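Endoglucanase FnCel5A (Fervidobacterium nodosum, PDB 3NCO) is an endoglucanase of glycoside hydrolase family 5 that probably cleaves internal beta-1,4-glycosidic bonds in cellulose. Local coordinates at residues A[108-119]-A[148-157]; A[65-76]-A[118-126]. One frame throughout, in Å; residues are numbered along the deposited sequence.

How the interactions relate
Helix 112-130 of the eight-stranded beta/alpha barrel is the element common to both contacts. Its first turns, with the short helix before them, meet the start of helix 151-168 in interaction 1; from V118 onward it carries interaction 2, against the loop that leads from strand 57-60 to helix 78-93. The two centres lie about 15 Å apart on the same side of the chain's centre. Along the sequence the segments alternate, 65-76 preceding the shared helix and 148-157 following it. One outer helix joins that loop to helix 151-168. V118 and L119 lie in both 108-119 and 118-126; L119 touches L157 in interaction 1, V118 serves interaction 2, and L157 CD1 packs against V120 CG2 at 4.3 Å.

Interaction 1: A[108-119]-A[148-157]; sequences LYQAPDKYGPVL and NLTPTKWNEL. With PO4 (phosphate ion), chain E.
L149 and L157 fit against L108, P112, G116 and L119, joining two neighbouring outer helices of the TIM barrel whose segments 112-119 and 151-157 run roughly parallel, at 31°. L149 reaches both sides of the bend between helices 106-110 and 112-130: its CD1 branch lies 3.7 Å from CB of P112, while CD2 rests 4.0 Å from CG of L108, the two side chains crossing at a slant. Two turns into helix 151-168, L157 has CG anti to its backbone N (chi1 176°), and chi2 then sets CD1 over the bare backbone of G116, 3.7 Å from its CA; CD2 turns to L108 and L119.

N148 holds the end of the short helix. Its backbone N donates to Y109 O in the carbonyl plane, and its side-chain ND2 gives a nearly straight bond to Q110 O, 2.8 Å away. The N148 and Q110 amides lie side by side, planes 60° apart. T152 OG1 and N155 ND2 bond to a phosphate ion, probably from the crystallisation liquor; ND2 also donates to E189 O. K153, bent at chi2, crosses D113 at about a right angle, and its NZ meets the syn lone pair of D113 OD1 in a salt bridge of 2.8 Å.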
loop_
_atom_site.group_PDB
_atom_site.type_symbol
_atom_site.label_atom_id
_atom_site.label_comp_id
_atom_site.label_asym_id
_atom_site.label_seq_id
_atom_site.Cartn_x
_atom_site.Cartn_y
_atom_site.Cartn_z
ATOM N N LEU A 108 8.219 -5.703 -15.155
ATOM C CA LEU A 108 9.242 -5.421 -14.131
ATOM C C LEU A 108 9.570 -6.650 -13.260
ATOM O O LEU A 108 10.757 -6.911 -12.905
ATOM C CB LEU A 108 8.782 -4.216 -13.259
ATOM C CG LEU A 108 9.778 -3.763 -12.187
ATOM C CD1 LEU A 108 11.067 -3.379 -12.828
ATOM C CD2 LEU A 108 9.166 -2.551 -11.450
ATOM N N TYR A 109 8.527 -7.411 -12.911
ATOM C CA TYR A 109 8.735 -8.619 -12.150
ATOM C C TYR A 109 9.537 -9.632 -12.918
ATOM O O TYR A 109 10.307 -10.420 -12.344
ATOM C CB TYR A 109 7.391 -9.234 -11.791
ATOM C CG TYR A 109 6.637 -8.564 -10.667
ATOM C CD1 TYR A 109 7.174 -8.492 -9.426
ATOM C CD2 TYR A 109 5.378 -7.963 -10.875
ATOM C CE1 TYR A 109 6.489 -7.927 -8.358
ATOM C CE2 TYR A 109 4.669 -7.361 -9.813
ATOM C CZ TYR A 109 5.240 -7.355 -8.548
ATOM O OH TYR A 109 4.535 -6.775 -7.479
ATOM N N GLN A 110 9.390 -9.639 -14.229
ATOM C CA GLN A 110 10.058 -10.666 -15.056
ATOM C C GLN A 110 11.432 -10.296 -15.584
ATOM O O GLN A 110 12.324 -11.133 -15.649
ATOM C CB GLN A 110 9.178 -11.050 -16.271
ATOM C CG GLN A 110 9.801 -12.101 -17.220
ATOM C CD GLN A 110 9.920 -13.525 -16.591
ATOM O OE1 GLN A 110 9.259 -13.840 -15.585
ATOM N NE2 GLN A 110 10.765 -14.370 -17.189
ATOM N N ALA A 111 11.595 -9.039 -15.969
ATOM C CA ALA A 111 12.871 -8.574 -16.550
ATOM C C ALA A 111 13.237 -7.207 -16.002
ATOM O O ALA A 111 13.150 -6.196 -16.738
ATOM C CB ALA A 111 12.828 -8.577 -18.053
ATOM N N PRO A 112 13.613 -7.157 -14.709
ATOM C CA PRO A 112 13.866 -5.826 -14.104
ATOM C C PRO A 112 15.049 -5.093 -14.742
ATOM O O PRO A 112 15.062 -3.847 -14.706
ATOM C CB PRO A 112 14.171 -6.152 -12.623
ATOM C CG PRO A 112 14.639 -7.632 -12.657
ATOM C CD PRO A 112 13.750 -8.250 -13.715
ATOM N N ASP A 113 16.011 -5.794 -15.330
ATOM C CA ASP A 113 17.100 -5.054 -15.969
ATOM C C ASP A 113 16.545 -4.224 -17.127
ATOM O O ASP A 113 17.021 -3.122 -17.373
ATOM C CB ASP A 113 18.194 -5.986 -16.484
ATOM C CG ASP A 113 18.982 -6.620 -15.376
ATOM O OD1 ASP A 113 18.784 -6.290 -14.162
ATOM O OD2 ASP A 113 19.835 -7.470 -15.753
ATOM N N LYS A 114 15.526 -4.747 -17.807
ATOM C CA LYS A 114 14.996 -4.081 -18.981
ATOM C C LYS A 114 13.962 -3.038 -18.582
ATOM O O LYS A 114 13.890 -1.964 -19.161
ATOM C CB LYS A 114 14.423 -5.082 -19.986
ATOM C CG LYS A 114 13.714 -4.409 -21.199
ATOM C CD LYS A 114 13.199 -5.445 -22.189
ATOM C CE LYS A 114 12.532 -4.760 -23.380
ATOM N NZ LYS A 114 11.972 -5.720 -24.405
ATOM N N TYR A 115 13.136 -3.372 -17.596
ATOM C CA TYR A 115 11.990 -2.520 -17.256
ATOM C C TYR A 115 12.163 -1.597 -16.037
ATOM O O TYR A 115 11.357 -0.706 -15.795
ATOM C CB TYR A 115 10.716 -3.392 -17.125
ATOM C CG TYR A 115 10.326 -3.946 -18.473
ATOM C CD1 TYR A 115 9.588 -3.185 -19.363
ATOM C CD2 TYR A 115 10.719 -5.219 -18.871
ATOM C CE1 TYR A 115 9.248 -3.689 -20.649
ATOM C CE2 TYR A 115 10.391 -5.731 -20.127
ATOM C CZ TYR A 115 9.648 -4.952 -21.005
ATOM O OH TYR A 115 9.359 -5.516 -22.260
ATOM N N GLY A 116 13.243 -1.803 -15.286
ATOM C CA GLY A 116 13.597 -0.841 -14.229
ATOM C C GLY A 116 13.781 0.556 -14.801
ATOM O O GLY A 116 13.266 1.521 -14.211
ATOM N N PRO A 117 14.532 0.681 -15.911
ATOM C CA PRO A 117 14.615 2.004 -16.506
ATOM C C PRO A 117 13.279 2.589 -16.935
ATOM O O PRO A 117 13.172 3.810 -17.022
ATOM C CB PRO A 117 15.506 1.776 -17.728
ATOM C CG PRO A 117 16.383 0.606 -17.335
ATOM C CD PRO A 117 15.422 -0.280 -16.589
ATOM N N VAL A 118 12.273 1.737 -17.196
ATOM C CA VAL A 118 10.959 2.246 -17.574
ATOM C C VAL A 118 10.287 2.806 -16.310
ATOM O O VAL A 118 9.692 3.879 -16.338
ATOM C CB VAL A 118 10.076 1.159 -18.258
ATOM C CG1 VAL A 118 8.690 1.714 -18.595
ATOM C CG2 VAL A 118 10.787 0.600 -19.498
ATOM N N LEU A 119 10.435 2.107 -15.179
ATOM C CA LEU A 119 9.931 2.631 -13.917
ATOM C C LEU A 119 10.585 3.967 -13.589
ATOM O O LEU A 119 9.922 4.911 -13.125
ATOM C CB LEU A 119 10.185 1.613 -12.776
ATOM C CG LEU A 119 9.668 2.047 -11.406
ATOM C CD1 LEU A 119 8.137 2.078 -11.369
ATOM C CD2 LEU A 119 10.275 1.048 -10.417
ATOM N N ASN A 148 11.726 -11.745 -10.150
ATOM C CA ASN A 148 13.112 -11.500 -10.585
ATOM C C ASN A 148 13.630 -10.149 -10.108
ATOM O O ASN A 148 14.811 -9.849 -10.224
ATOM C CB ASN A 148 13.182 -11.591 -12.085
ATOM C CG ASN A 148 13.050 -13.047 -12.555
ATOM O OD1 ASN A 148 13.301 -13.993 -11.753
ATOM N ND2 ASN A 148 12.594 -13.242 -13.776
ATOM N N LEU A 149 12.726 -9.295 -9.677
ATOM C CA LEU A 149 13.116 -8.080 -8.932
ATOM C C LEU A 149 13.384 -8.459 -7.484
ATOM O O LEU A 149 12.540 -8.222 -6.564
ATOM C CB LEU A 149 12.053 -7.011 -9.055
ATOM C CG LEU A 149 12.377 -5.622 -8.470
ATOM C CD1 LEU A 149 13.516 -4.948 -9.146
ATOM C CD2 LEU A 149 11.113 -4.741 -8.593
ATOM N N THR A 150 14.547 -9.123 -7.337
ATOM C CA THR A 150 15.000 -9.689 -6.063
ATOM C C THR A 150 15.334 -8.551 -5.102
ATOM O O THR A 150 15.469 -7.409 -5.536
ATOM C CB THR A 150 16.278 -10.496 -6.276
ATOM O OG1 THR A 150 17.276 -9.623 -6.844
ATOM C CG2 THR A 150 16.028 -11.627 -7.272
ATOM N N PRO A 151 15.493 -8.852 -3.796
ATOM C CA PRO A 151 15.932 -7.811 -2.855
ATOM C C PRO A 151 17.170 -7.061 -3.363
ATOM O O PRO A 151 17.236 -5.838 -3.287
ATOM C CB PRO A 151 16.225 -8.628 -1.567
ATOM C CG PRO A 151 15.192 -9.730 -1.610
ATOM C CD PRO A 151 15.193 -10.127 -3.116
ATOM N N THR A 152 18.136 -7.780 -3.918
ATOM C CA THR A 152 19.320 -7.136 -4.506
ATOM C C THR A 152 19.016 -6.183 -5.653
ATOM O O THR A 152 19.547 -5.067 -5.696
ATOM C CB THR A 152 20.321 -8.240 -4.918
ATOM O OG1 THR A 152 20.691 -8.984 -3.752
ATOM C CG2 THR A 152 21.581 -7.706 -5.658
ATOM N N LYS A 153 18.198 -6.618 -6.602
ATOM C CA LYS A 153 17.875 -5.762 -7.754
ATOM C C LYS A 153 17.071 -4.579 -7.278
ATOM O O LYS A 153 17.213 -3.466 -7.794
ATOM C CB LYS A 153 17.010 -6.550 -8.736
ATOM C CG LYS A 153 17.764 -7.690 -9.428
ATOM C CD LYS A 153 18.686 -7.221 -10.556
ATOM C CE LYS A 153 19.239 -8.378 -11.421
ATOM N NZ LYS A 153 20.318 -7.682 -12.219
ATOM N N TRP A 154 16.187 -4.817 -6.315
ATOM C CA TRP A 154 15.395 -3.719 -5.812
ATOM C C TRP A 154 16.252 -2.716 -5.086
ATOM O O TRP A 154 16.030 -1.522 -5.214
ATOM C CB TRP A 154 14.335 -4.295 -4.908
ATOM C CG TRP A 154 13.516 -3.341 -4.187
ATOM C CD1 TRP A 154 13.361 -3.318 -2.838
ATOM C CD2 TRP A 154 12.675 -2.285 -4.733
ATOM N NE1 TRP A 154 12.486 -2.300 -2.487
ATOM C CE2 TRP A 154 12.015 -1.689 -3.626
ATOM C CE3 TRP A 154 12.355 -1.859 -6.028
ATOM C CZ2 TRP A 154 11.109 -0.612 -3.766
ATOM C CZ3 TRP A 154 11.420 -0.797 -6.183
ATOM C CH2 TRP A 154 10.845 -0.173 -5.042
ATOM N N ASN A 155 17.232 -3.183 -4.330
ATOM C CA ASN A 155 18.074 -2.294 -3.566
ATOM C C ASN A 155 18.856 -1.426 -4.552
ATOM O O ASN A 155 19.249 -0.290 -4.230
ATOM C CB ASN A 155 19.057 -3.125 -2.712
ATOM C CG ASN A 155 18.433 -3.582 -1.429
ATOM O OD1 ASN A 155 17.505 -2.955 -0.970
ATOM N ND2 ASN A 155 18.897 -4.672 -0.873
ATOM N N GLU A 156 19.093 -1.977 -5.743
ATOM C CA GLU A 156 19.806 -1.245 -6.792
ATOM C C GLU A 156 18.919 -0.248 -7.537
ATOM O O GLU A 156 19.353 0.876 -7.884
ATOM C CB GLU A 156 20.491 -2.199 -7.787
ATOM C CG GLU A 156 21.581 -3.068 -7.080
ATOM C CD GLU A 156 22.084 -4.311 -7.870
ATOM O OE1 GLU A 156 23.138 -4.882 -7.444
ATOM O OE2 GLU A 156 21.437 -4.750 -8.851
ATOM N N LEU A 157 17.669 -0.676 -7.784
ATOM C CA LEU A 157 16.724 0.088 -8.557
ATOM C C LEU A 157 16.060 1.283 -7.856
ATOM O O LEU A 157 15.997 2.385 -8.412
ATOM C CB LEU A 157 15.627 -0.883 -9.095
ATOM C CG LEU A 157 14.485 -0.230 -9.875
ATOM C CD1 LEU A 157 15.044 0.519 -11.080
ATOM C CD2 LEU A 157 13.490 -1.313 -10.340
HETATM P P PO4 E . 22.272 -6.747 -1.581
HETATM O O1 PO4 E . 21.384 -7.649 -0.740
HETATM O O2 PO4 E . 23.495 -6.270 -0.796
HETATM O O3 PO4 E . 22.738 -7.612 -2.753
HETATM O O4 PO4 E . 21.533 -5.459 -1.977
#

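Interaction 2: A[65-76]-A[118-126]; sequences SAHISEKYPYEI and VLVEIWKQV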
loop_
_atom_site.group_PDB
_atom_site.type_symbol
_atom_site.label_atom_id
_atom_site.label_comp_id
_atom_site.label_asym_id
_atom_site.label_seq_id
_atom_site.Cartn_x
_atom_site.Cartn_y
_atom_site.Cartn_z
ATOM N N SER A 65 2.152 1.482 -15.845
ATOM C CA SER A 65 2.794 0.857 -16.986
ATOM C C SER A 65 1.824 0.477 -18.100
ATOM O O SER A 65 2.293 0.134 -19.226
ATOM C CB SER A 65 3.569 -0.391 -16.509
ATOM O OG SER A 65 2.740 -1.392 -15.930
ATOM N N ALA A 66 0.514 0.507 -17.783
ATOM C CA ALA A 66 -0.537 0.221 -18.793
ATOM C C ALA A 66 -0.962 1.473 -19.590
ATOM O O ALA A 66 -1.926 1.412 -20.396
ATOM C CB ALA A 66 -1.732 -0.415 -18.127
ATOM N N HIS A 67 -0.243 2.591 -19.415
ATOM C CA HIS A 67 -0.708 3.870 -19.957
ATOM C C HIS A 67 0.467 4.727 -20.366
ATOM O O HIS A 67 0.491 5.933 -20.101
ATOM C CB HIS A 67 -1.534 4.604 -18.899
ATOM C CG HIS A 67 -2.757 3.850 -18.470
ATOM N ND1 HIS A 67 -2.857 3.141 -17.293
ATOM C CD2 HIS A 67 -3.949 3.705 -19.093
ATOM C CE1 HIS A 67 -4.058 2.588 -17.203
ATOM N NE2 HIS A 67 -4.736 2.912 -18.291
ATOM N N ILE A 68 1.458 4.100 -20.994
ATOM C CA ILE A 68 2.623 4.846 -21.458
ATOM C C ILE A 68 2.909 4.500 -22.888
ATOM O O ILE A 68 2.497 3.429 -23.356
ATOM C CB ILE A 68 3.915 4.484 -20.661
ATOM C CG1 ILE A 68 4.080 2.949 -20.523
ATOM C CG2 ILE A 68 3.913 5.144 -19.285
ATOM C CD1 ILE A 68 5.468 2.503 -19.958
ATOM N N SER A 69 3.644 5.403 -23.524
ATOM C CA SER A 69 4.164 5.204 -24.868
ATOM C C SER A 69 5.055 3.970 -24.916
ATOM O O SER A 69 5.699 3.590 -23.940
ATOM C CB SER A 69 4.941 6.436 -25.311
ATOM O OG SER A 69 5.477 6.236 -26.609
ATOM N N GLU A 70 5.108 3.359 -26.088
ATOM C CA GLU A 70 5.827 2.110 -26.261
ATOM C C GLU A 70 7.328 2.401 -26.389
ATOM O O GLU A 70 8.181 1.556 -26.093
ATOM C CB GLU A 70 5.263 1.352 -27.488
ATOM C CG GLU A 70 3.801 1.746 -27.849
ATOM C CD GLU A 70 3.718 3.090 -28.607
ATOM O OE1 GLU A 70 4.517 3.272 -29.568
ATOM O OE2 GLU A 70 2.863 3.950 -28.252
ATOM N N LYS A 71 7.670 3.612 -26.772
ATOM C CA LYS A 71 9.081 3.881 -26.891
ATOM C C LYS A 71 9.589 5.007 -25.994
ATOM O O LYS A 71 8.821 5.882 -25.550
ATOM C CB LYS A 71 9.493 4.026 -28.370
ATOM C CG LYS A 71 10.918 3.467 -28.734
ATOM C CD LYS A 71 11.176 2.015 -28.229
ATOM C CE LYS A 71 11.762 1.960 -26.807
ATOM N NZ LYS A 71 13.023 2.732 -26.728
ATOM N N TYR A 72 10.886 4.929 -25.698
ATOM C CA TYR A 72 11.586 5.901 -24.868
ATOM C C TYR A 72 11.234 7.326 -25.292
ATOM O O TYR A 72 11.206 7.604 -26.494
ATOM C CB TYR A 72 13.095 5.716 -25.032
ATOM C CG TYR A 72 13.905 6.416 -23.975
ATOM C CD1 TYR A 72 14.168 5.782 -22.783
ATOM C CD2 TYR A 72 14.426 7.721 -24.171
ATOM C CE1 TYR A 72 14.904 6.383 -21.801
ATOM C CE2 TYR A 72 15.184 8.342 -23.165
ATOM C CZ TYR A 72 15.423 7.652 -21.983
ATOM O OH TYR A 72 16.147 8.167 -20.919
ATOM N N PRO A 73 11.003 8.248 -24.318
ATOM C CA PRO A 73 11.066 8.091 -22.852
ATOM C C PRO A 73 9.745 7.700 -22.161
ATOM O O PRO A 73 9.543 8.037 -20.984
ATOM C CB PRO A 73 11.478 9.497 -22.391
ATOM C CG PRO A 73 10.751 10.398 -23.363
ATOM C CD PRO A 73 10.660 9.640 -24.685
ATOM N N TYR A 74 8.878 7.003 -22.883
ATOM C CA TYR A 74 7.692 6.347 -22.270
ATOM C C TYR A 74 6.722 7.366 -21.670
ATOM O O TYR A 74 6.319 7.247 -20.512
ATOM C CB TYR A 74 8.124 5.352 -21.189
ATOM C CG TYR A 74 9.201 4.405 -21.671
ATOM C CD1 TYR A 74 8.952 3.520 -22.717
ATOM C CD2 TYR A 74 10.482 4.425 -21.096
ATOM C CE1 TYR A 74 9.970 2.679 -23.189
ATOM C CE2 TYR A 74 11.513 3.590 -21.562
ATOM C CZ TYR A 74 11.228 2.732 -22.591
ATOM O OH TYR A 74 12.222 1.907 -23.039
ATOM N N GLU A 75 6.306 8.328 -22.480
ATOM C CA GLU A 75 5.380 9.361 -22.036
ATOM C C GLU A 75 4.103 8.726 -21.518
ATOM O O GLU A 75 3.520 7.885 -22.187
ATOM C CB GLU A 75 4.998 10.290 -23.187
ATOM C CG GLU A 75 5.103 11.723 -22.822
ATOM C CD GLU A 75 6.563 12.174 -22.897
ATOM O OE1 GLU A 75 7.243 12.220 -21.841
ATOM O OE2 GLU A 75 7.032 12.480 -24.032
ATOM N N ILE A 76 3.659 9.162 -20.341
ATOM C CA ILE A 76 2.375 8.752 -19.822
ATOM C C ILE A 76 1.256 9.411 -20.673
ATOM O O ILE A 76 1.286 10.626 -20.952
ATOM C CB ILE A 76 2.231 9.206 -18.364
ATOM C CG1 ILE A 76 3.350 8.586 -17.509
ATOM C CG2 ILE A 76 0.846 8.852 -17.854
ATOM C CD1 ILE A 76 3.367 9.147 -16.054
ATOM N N VAL A 118 12.273 1.737 -17.196
ATOM C CA VAL A 118 10.959 2.246 -17.574
ATOM C C VAL A 118 10.287 2.806 -16.310
ATOM O O VAL A 118 9.692 3.879 -16.338
ATOM C CB VAL A 118 10.076 1.159 -18.258
ATOM C CG1 VAL A 118 8.690 1.714 -18.595
ATOM C CG2 VAL A 118 10.787 0.600 -19.498
ATOM N N LEU A 119 10.435 2.107 -15.179
ATOM C CA LEU A 119 9.931 2.631 -13.917
ATOM C C LEU A 119 10.585 3.967 -13.589
ATOM O O LEU A 119 9.922 4.911 -13.125
ATOM C CB LEU A 119 10.185 1.613 -12.776
ATOM C CG LEU A 119 9.668 2.047 -11.406
ATOM C CD1 LEU A 119 8.137 2.078 -11.369
ATOM C CD2 LEU A 119 10.275 1.048 -10.417
ATOM N N VAL A 120 11.903 4.049 -13.831
ATOM C CA VAL A 120 12.571 5.340 -13.565
ATOM C C VAL A 120 11.887 6.469 -14.370
ATOM O O VAL A 120 11.638 7.589 -13.838
ATOM C CB VAL A 120 14.072 5.297 -13.868
ATOM C CG1 VAL A 120 14.674 6.655 -13.786
ATOM C CG2 VAL A 120 14.805 4.374 -12.860
ATOM N N GLU A 121 11.618 6.220 -15.658
ATOM C CA GLU A 121 10.979 7.246 -16.510
ATOM C C GLU A 121 9.542 7.545 -16.087
ATOM O O GLU A 121 9.131 8.706 -16.088
ATOM C CB GLU A 121 10.977 6.819 -17.968
ATOM C CG GLU A 121 12.378 6.721 -18.594
ATOM C CD GLU A 121 13.233 7.978 -18.353
ATOM O OE1 GLU A 121 12.762 9.097 -18.660
ATOM O OE2 GLU A 121 14.371 7.875 -17.844
ATOM N N ILE A 122 8.800 6.523 -15.672
ATOM C CA ILE A 122 7.442 6.759 -15.121
ATOM C C ILE A 122 7.524 7.723 -13.962
ATOM O O ILE A 122 6.820 8.732 -13.909
ATOM C CB ILE A 122 6.772 5.421 -14.682
ATOM C CG1 ILE A 122 6.336 4.672 -15.933
ATOM C CG2 ILE A 122 5.561 5.662 -13.721
ATOM C CD1 ILE A 122 6.010 3.196 -15.698
ATOM N N TRP A 123 8.411 7.438 -13.030
ATOM C CA TRP A 123 8.515 8.267 -11.846
ATOM C C TRP A 123 9.069 9.670 -12.116
ATOM O O TRP A 123 8.698 10.644 -11.420
ATOM C CB TRP A 123 9.253 7.530 -10.733
ATOM C CG TRP A 123 8.222 6.755 -9.887
ATOM C CD1 TRP A 123 8.035 5.360 -9.798
ATOM C CD2 TRP A 123 7.201 7.337 -9.095
ATOM N NE1 TRP A 123 6.983 5.086 -8.951
ATOM C CE2 TRP A 123 6.437 6.282 -8.531
ATOM C CE3 TRP A 123 6.861 8.669 -8.806
ATOM C CZ2 TRP A 123 5.345 6.532 -7.669
ATOM C CZ3 TRP A 123 5.819 8.924 -7.963
ATOM C CH2 TRP A 123 5.040 7.867 -7.387
ATOM N N LYS A 124 9.951 9.800 -13.101
ATOM C CA LYS A 124 10.410 11.149 -13.462
ATOM C C LYS A 124 9.189 11.998 -13.836
ATOM O O LYS A 124 9.057 13.175 -13.429
ATOM C CB LYS A 124 11.378 11.054 -14.631
ATOM C CG LYS A 124 11.859 12.403 -15.122
ATOM C CD LYS A 124 12.954 12.183 -16.166
ATOM C CE LYS A 124 13.670 13.515 -16.551
ATOM N NZ LYS A 124 14.648 13.940 -15.449
ATOM N N GLN A 125 8.292 11.401 -14.598
ATOM C CA GLN A 125 7.093 12.082 -15.036
ATOM C C GLN A 125 6.066 12.328 -13.920
ATOM O O GLN A 125 5.456 13.401 -13.881
ATOM C CB GLN A 125 6.444 11.275 -16.124
ATOM C CG GLN A 125 7.261 11.347 -17.382
ATOM C CD GLN A 125 6.651 10.463 -18.428
ATOM O OE1 GLN A 125 5.642 10.818 -19.004
ATOM N NE2 GLN A 125 7.201 9.259 -18.608
ATOM N N VAL A 126 5.794 11.335 -13.100
ATOM C CA VAL A 126 4.801 11.488 -12.034
ATOM C C VAL A 126 5.304 12.532 -11.023
ATOM O O VAL A 126 4.543 13.478 -10.635
ATOM C CB VAL A 126 4.528 10.171 -11.316
ATOM C CG1 VAL A 126 3.506 10.417 -10.169
ATOM C CG2 VAL A 126 4.021 9.099 -12.301
HETATM O O HOH W 1 10.237 10.101 -19.037
#
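V118 and E121 form the two projections of helix 112-130 against which Y74 fits. CG2 of V118 sits over one face of the Y74 ring in a CH-pi contact, 4.0 Å from the ring centroid and displaced toward the rim; the opposite face is covered at its centre by CA of Y72. E121 comes in at the ring edge, with CB and CG beside CD2 of Y74, and its bend at chi2 carries the carboxylate on toward Y72 and P73. The two branches of V118 face different neighbours: while CG2 meets the tyrosine ring, CG1 receives CD1 of I68 at 3.6 Å. I68 has its CG1 branch between the backbone N and the carbonyl carbon (chi1 47°), which points CD1 at V118 and leaves CG2 to meet I122 CG1 at 4.2 Å.

The loop 65-76 follows the second strand of the TIM barrel and lies along one flank of helix 112-130, with P73, preceded by a cis peptide, nearest E121. A water lies within hydrogen-bonding distance of both P73 O and E121 OE1 and can link them.

Farther along the helix, Q125 extends into the loop backbone beside I76. Its NE2 donates to Y74 O at 2.9 Å, from above the carbonyl plane, and its OE1 accepts from I76 N at the same length (2.9 Å). A further bond from NE2 to E121 O, 3.2 Å long, helps fix the rotation of the amide. I76 and Q125 lie alongside each other, pointing opposite ways, and the CD1 tip of I76 enters the hollow between Q125 CB and V126 CG2, the latter 3.8 Å away.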